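Local atomic coordinates of tRNA-5-methyluridine(54) 2-sulfurtransferase (Pyrococcus horikoshii, PDB entry 5MKO), a protein that catalyses the ATP-dependent 2-thiolation of 5-methyluridine 54 in the T loop of tRNA, using a [4Fe-4S] cluster that may carry the sulfur. Residues E51-A56 / Y75-L80. Residues are numbered along the deposited sequence; the frame is centred on the assembly and turned at random.
With AMP (adenosine monophosphate), chain C.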
ATOM      1  N   GLU A  51      29.373  11.081 -18.857  1.00 87.06           N
ATOM      2  CA  GLU A  51      29.297   9.640 -18.584  1.00 84.62           C
ATOM      3  C   GLU A  51      28.948   8.792 -19.804  1.00 85.77           C
ATOM      4  O   GLU A  51      28.162   9.224 -20.648  1.00 84.94           O
ATOM      5  CB  GLU A  51      28.242   9.359 -17.493  1.00 84.16           C
ATOM      6  CG  GLU A  51      28.696   9.646 -16.076  1.00 94.12           C
ATOM      7  CD  GLU A  51      27.704   9.252 -15.001  1.00106.87           C
ATOM      8  OE1 GLU A  51      26.674   9.948 -14.854  1.00 98.63           O
ATOM      9  OE2 GLU A  51      27.972   8.262 -14.283  1.00 98.85           O
ATOM     10  N   ARG A  52      29.493   7.558 -19.857  1.00 80.46           N
ATOM     11  CA  ARG A  52      29.173   6.551 -20.868  1.00 78.53           C
ATOM     12  C   ARG A  52      28.055   5.692 -20.269  1.00 78.04           C
ATOM     13  O   ARG A  52      28.288   4.936 -19.319  1.00 76.76           O
ATOM     14  CB  ARG A  52      30.400   5.698 -21.209  1.00 79.96           C
ATOM     15  CG  ARG A  52      31.277   6.297 -22.296  1.00 89.10           C
ATOM     16  CD  ARG A  52      32.441   5.391 -22.629  1.00 93.18           C
ATOM     17  NE  ARG A  52      32.063   4.299 -23.529  1.00 93.06           N
ATOM     18  CZ  ARG A  52      32.323   3.014 -23.303  1.00 98.27           C
ATOM     19  NH1 ARG A  52      32.942   2.640 -22.190  1.00 86.92           N
ATOM     20  NH2 ARG A  52      31.982   2.094 -24.195  1.00 74.73           N
ATOM     21  N   ILE A  53      26.828   5.869 -20.785  1.00 72.22           N
ATOM     22  CA  ILE A  53      25.616   5.199 -20.304  1.00 69.53           C
ATOM     23  C   ILE A  53      25.283   3.934 -21.105  1.00 71.30           C
ATOM     24  O   ILE A  53      25.311   3.954 -22.337  1.00 71.79           O
ATOM     25  CB  ILE A  53      24.419   6.204 -20.249  1.00 71.59           C
ATOM     26  CG1 ILE A  53      24.808   7.494 -19.468  1.00 72.31           C
ATOM     27  CG2 ILE A  53      23.153   5.558 -19.652  1.00 70.07           C
ATOM     28  CD1 ILE A  53      24.088   8.760 -19.876  1.00 72.41           C
ATOM     29  N   LEU A  54      24.973   2.836 -20.397  1.00 65.05           N
ATOM     30  CA  LEU A  54      24.563   1.579 -21.016  1.00 63.21           C
ATOM     31  C   LEU A  54      23.067   1.373 -20.766  1.00 63.48           C
ATOM     32  O   LEU A  54      22.650   1.202 -19.621  1.00 62.27           O
ATOM     33  CB  LEU A  54      25.386   0.376 -20.513  1.00 63.49           C
ATOM     34  CG  LEU A  54      25.012  -0.995 -21.107  1.00 67.80           C
ATOM     35  CD1 LEU A  54      25.567  -1.174 -22.515  1.00 68.94           C
ATOM     36  CD2 LEU A  54      25.487  -2.116 -20.219  1.00 71.14           C
ATOM     37  N   VAL A  55      22.264   1.416 -21.837  1.00 58.22           N
ATOM     38  CA  VAL A  55      20.826   1.208 -21.726  1.00 56.30           C
ATOM     39  C   VAL A  55      20.511  -0.266 -21.988  1.00 60.02           C
ATOM     40  O   VAL A  55      20.772  -0.780 -23.074  1.00 59.14           O
ATOM     41  CB  VAL A  55      19.945   2.193 -22.557  1.00 58.69           C
ATOM     42  CG1 VAL A  55      18.457   2.022 -22.214  1.00 56.57           C
ATOM     43  CG2 VAL A  55      20.379   3.644 -22.339  1.00 58.55           C
ATOM     44  N   ALA A  56      19.984  -0.946 -20.962  1.00 57.20           N
ATOM     45  CA  ALA A  56      19.601  -2.345 -21.038  1.00 57.07           C
ATOM     46  C   ALA A  56      18.254  -2.370 -21.771  1.00 62.45           C
ATOM     47  O   ALA A  56      17.243  -1.932 -21.217  1.00 61.94           O
ATOM     48  CB  ALA A  56      19.477  -2.913 -19.638  1.00 57.17           C
ATOM     49  N   TYR A  75      22.801  12.582 -24.563  1.00 77.11           N
ATOM     50  CA  TYR A  75      23.620  11.753 -23.677  1.00 76.53           C
ATOM     51  C   TYR A  75      24.466  10.754 -24.486  1.00 81.27           C
ATOM     52  O   TYR A  75      24.134  10.451 -25.642  1.00 80.99           O
ATOM     53  CB  TYR A  75      22.766  11.041 -22.621  1.00 75.65           C
ATOM     54  CG  TYR A  75      22.291  11.944 -21.501  1.00 76.62           C
ATOM     55  CD1 TYR A  75      23.085  12.176 -20.379  1.00 78.80           C
ATOM     56  CD2 TYR A  75      21.032  12.539 -21.541  1.00 75.98           C
ATOM     57  CE1 TYR A  75      22.648  12.992 -19.338  1.00 78.08           C
ATOM     58  CE2 TYR A  75      20.589  13.366 -20.512  1.00 76.03           C
ATOM     59  CZ  TYR A  75      21.399  13.587 -19.409  1.00 81.73           C
ATOM     60  OH  TYR A  75      20.961  14.393 -18.384  1.00 80.26           O
ATOM     61  N   ASN A  76      25.589  10.292 -23.890  1.00 77.72           N
ATOM     62  CA  ASN A  76      26.510   9.329 -24.501  1.00 77.78           C
ATOM     63  C   ASN A  76      26.011   7.912 -24.160  1.00 78.66           C
ATOM     64  O   ASN A  76      26.398   7.337 -23.137  1.00 77.94           O
ATOM     65  CB  ASN A  76      27.953   9.569 -24.013  1.00 79.43           C
ATOM     66  CG  ASN A  76      29.045   8.828 -24.757  1.00100.33           C
ATOM     67  OD1 ASN A  76      28.803   7.962 -25.613  1.00 93.20           O
ATOM     68  ND2 ASN A  76      30.289   9.151 -24.427  1.00 93.60           N
ATOM     69  N   ILE A  77      25.124   7.366 -25.014  1.00 72.36           N
ATOM     70  CA  ILE A  77      24.529   6.063 -24.767  1.00 69.93           C
ATOM     71  C   ILE A  77      24.944   4.986 -25.763  1.00 72.73           C
ATOM     72  O   ILE A  77      25.292   5.258 -26.912  1.00 73.08           O
ATOM     73  CB  ILE A  77      22.974   6.118 -24.621  1.00 71.68           C
ATOM     74  CG1 ILE A  77      22.263   6.439 -25.957  1.00 71.99           C
ATOM     75  CG2 ILE A  77      22.525   7.069 -23.491  1.00 71.76           C
ATOM     76  CD1 ILE A  77      20.960   5.698 -26.143  1.00 77.82           C
ATOM     77  N   GLU A  78      24.898   3.748 -25.273  1.00 68.52           N
ATOM     78  CA  GLU A  78      25.115   2.492 -25.976  1.00 68.27           C
ATOM     79  C   GLU A  78      24.092   1.535 -25.378  1.00 70.38           C
ATOM     80  O   GLU A  78      23.640   1.759 -24.258  1.00 69.23           O
ATOM     81  CB  GLU A  78      26.554   1.993 -25.829  1.00 70.74           C
ATOM     82  CG  GLU A  78      27.486   2.612 -26.854  1.00 81.81           C
ATOM     83  CD  GLU A  78      28.963   2.339 -26.662  1.00 97.43           C
ATOM     84  OE1 GLU A  78      29.674   3.250 -26.180  1.00 79.98           O
ATOM     85  OE2 GLU A  78      29.418   1.231 -27.028  1.00 91.82           O
ATOM     86  N   CYS A  79      23.647   0.543 -26.143  1.00 66.56           N
ATOM     87  CA  CYS A  79      22.581  -0.342 -25.697  1.00 64.67           C
ATOM     88  C   CYS A  79      22.970  -1.806 -25.625  1.00 67.84           C
ATOM     89  O   CYS A  79      23.758  -2.283 -26.440  1.00 68.78           O
ATOM     90  CB  CYS A  79      21.342  -0.145 -26.559  1.00 64.31           C
ATOM     91  SG  CYS A  79      20.817   1.581 -26.719  1.00 68.01           S
ATOM     92  N   LEU A  80      22.394  -2.520 -24.651  1.00 62.26           N
ATOM     93  CA  LEU A  80      22.604  -3.950 -24.489  1.00 61.83           C
ATOM     94  C   LEU A  80      21.296  -4.713 -24.515  1.00 64.42           C
ATOM     95  O   LEU A  80      20.380  -4.386 -23.774  1.00 62.59           O
ATOM     96  CB  LEU A  80      23.429  -4.305 -23.227  1.00 61.73           C
ATOM     97  CG  LEU A  80      23.550  -5.816 -22.882  1.00 65.60           C
ATOM     98  CD1 LEU A  80      24.418  -6.561 -23.865  1.00 66.02           C
ATOM     99  CD2 LEU A  80      24.059  -6.027 -21.484  1.00 68.92           C
TER
HETATM  100  P   AMP C 401      11.922  -6.526 -16.111  1.00 88.69           P
HETATM  101  O1P AMP C 401      11.583  -7.516 -17.254  1.00 88.83           O
HETATM  102  O2P AMP C 401      10.708  -5.583 -15.851  1.00 89.15           O
HETATM  103  O3P AMP C 401      12.466  -7.177 -14.875  1.00 88.46           O
HETATM  104  O5' AMP C 401      13.052  -5.589 -16.682  1.00 85.55           O
HETATM  105  C5' AMP C 401      13.533  -4.390 -16.045  1.00 80.88           C
HETATM  106  C4' AMP C 401      14.440  -3.680 -17.011  1.00 77.96           C
HETATM  107  O4' AMP C 401      15.517  -4.561 -17.397  1.00 77.90           O
HETATM  108  C3' AMP C 401      13.784  -3.277 -18.320  1.00 75.34           C
HETATM  109  O3' AMP C 401      13.070  -2.057 -18.171  1.00 76.29           O
HETATM  110  C2' AMP C 401      14.981  -3.193 -19.263  1.00 73.91           C
HETATM  111  O2' AMP C 401      15.670  -1.961 -19.079  1.00 73.14           O
HETATM  112  C1' AMP C 401      15.860  -4.345 -18.756  1.00 74.12           C
HETATM  113  N9  AMP C 401      15.731  -5.610 -19.484  1.00 69.82           N
HETATM  114  C8  AMP C 401      14.753  -6.558 -19.329  1.00 66.96           C
HETATM  115  N7  AMP C 401      14.887  -7.602 -20.111  1.00 66.44           N
HETATM  116  C5  AMP C 401      16.040  -7.327 -20.830  1.00 68.39           C
HETATM  117  C6  AMP C 401      16.724  -8.037 -21.837  1.00 69.60           C
HETATM  118  N6  AMP C 401      16.291  -9.188 -22.359  1.00 69.28           N
HETATM  119  N1  AMP C 401      17.862  -7.495 -22.329  1.00 70.90           N
HETATM  120  C2  AMP C 401      18.273  -6.314 -21.851  1.00 70.20           C
HETATM  121  N3  AMP C 401      17.697  -5.541 -20.928  1.00 70.13           N
HETATM  122  C4  AMP C 401      16.576  -6.106 -20.449  1.00 69.81           C
HETATM  123  O   HOH W   1      26.236  11.044 -21.286  1.00 73.24           O
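Ile53 and Val55 each use both backbone N and O to bond to residues 76-80 of strand 76-83, joining the two parallel strands of a beta-alpha-beta unit in the nucleotide-binding domain of the PP-loop family; helix 61-72 makes the crossover. Ile53 N reaches Asn76 O at 2.8 Å, and Glu78 N returns to Ile53 O. Two residues on, Val55 N gives to Glu78 O at 2.8 Å and Leu80 N to Val55 O. A water continues the pairing at the start, bridging Glu51 O and Asn76 N and accepting from the latter.

On one face, Ile53 CG1 lies anti to its carbonyl carbon (chi1 -51°), sending CD1 obliquely to Tyr75 CD1 at 3.6 Å, while Ile53 CB packs on Ile77 CG2. Leu70 of the crossover helix covers Val55, Tyr75 and Ile77 here. The other face carries Leu54, whose CD1 rests 3.9 Å from Leu80 CB, with Phe145 of helix 132-148 touching both leucines.

On the same face, near the start of strand 52-56, Arg52 NH2 forms a salt bridge of 3.3 Å with Glu78 OE1, approaching from above the carboxylate, with the two planes 53° apart. Arg52 NH1 instead bonds to Asn149 O, and the guanidinium makes a cation-pi contact with Phe151.

The C-terminal end of strand 52-56 meets the nucleotide: Ala56 CB lies 3.4 Å from AMP N3, and Ala56 O accepts the hydrogen bond of the ribose O2' at 2.7 Å.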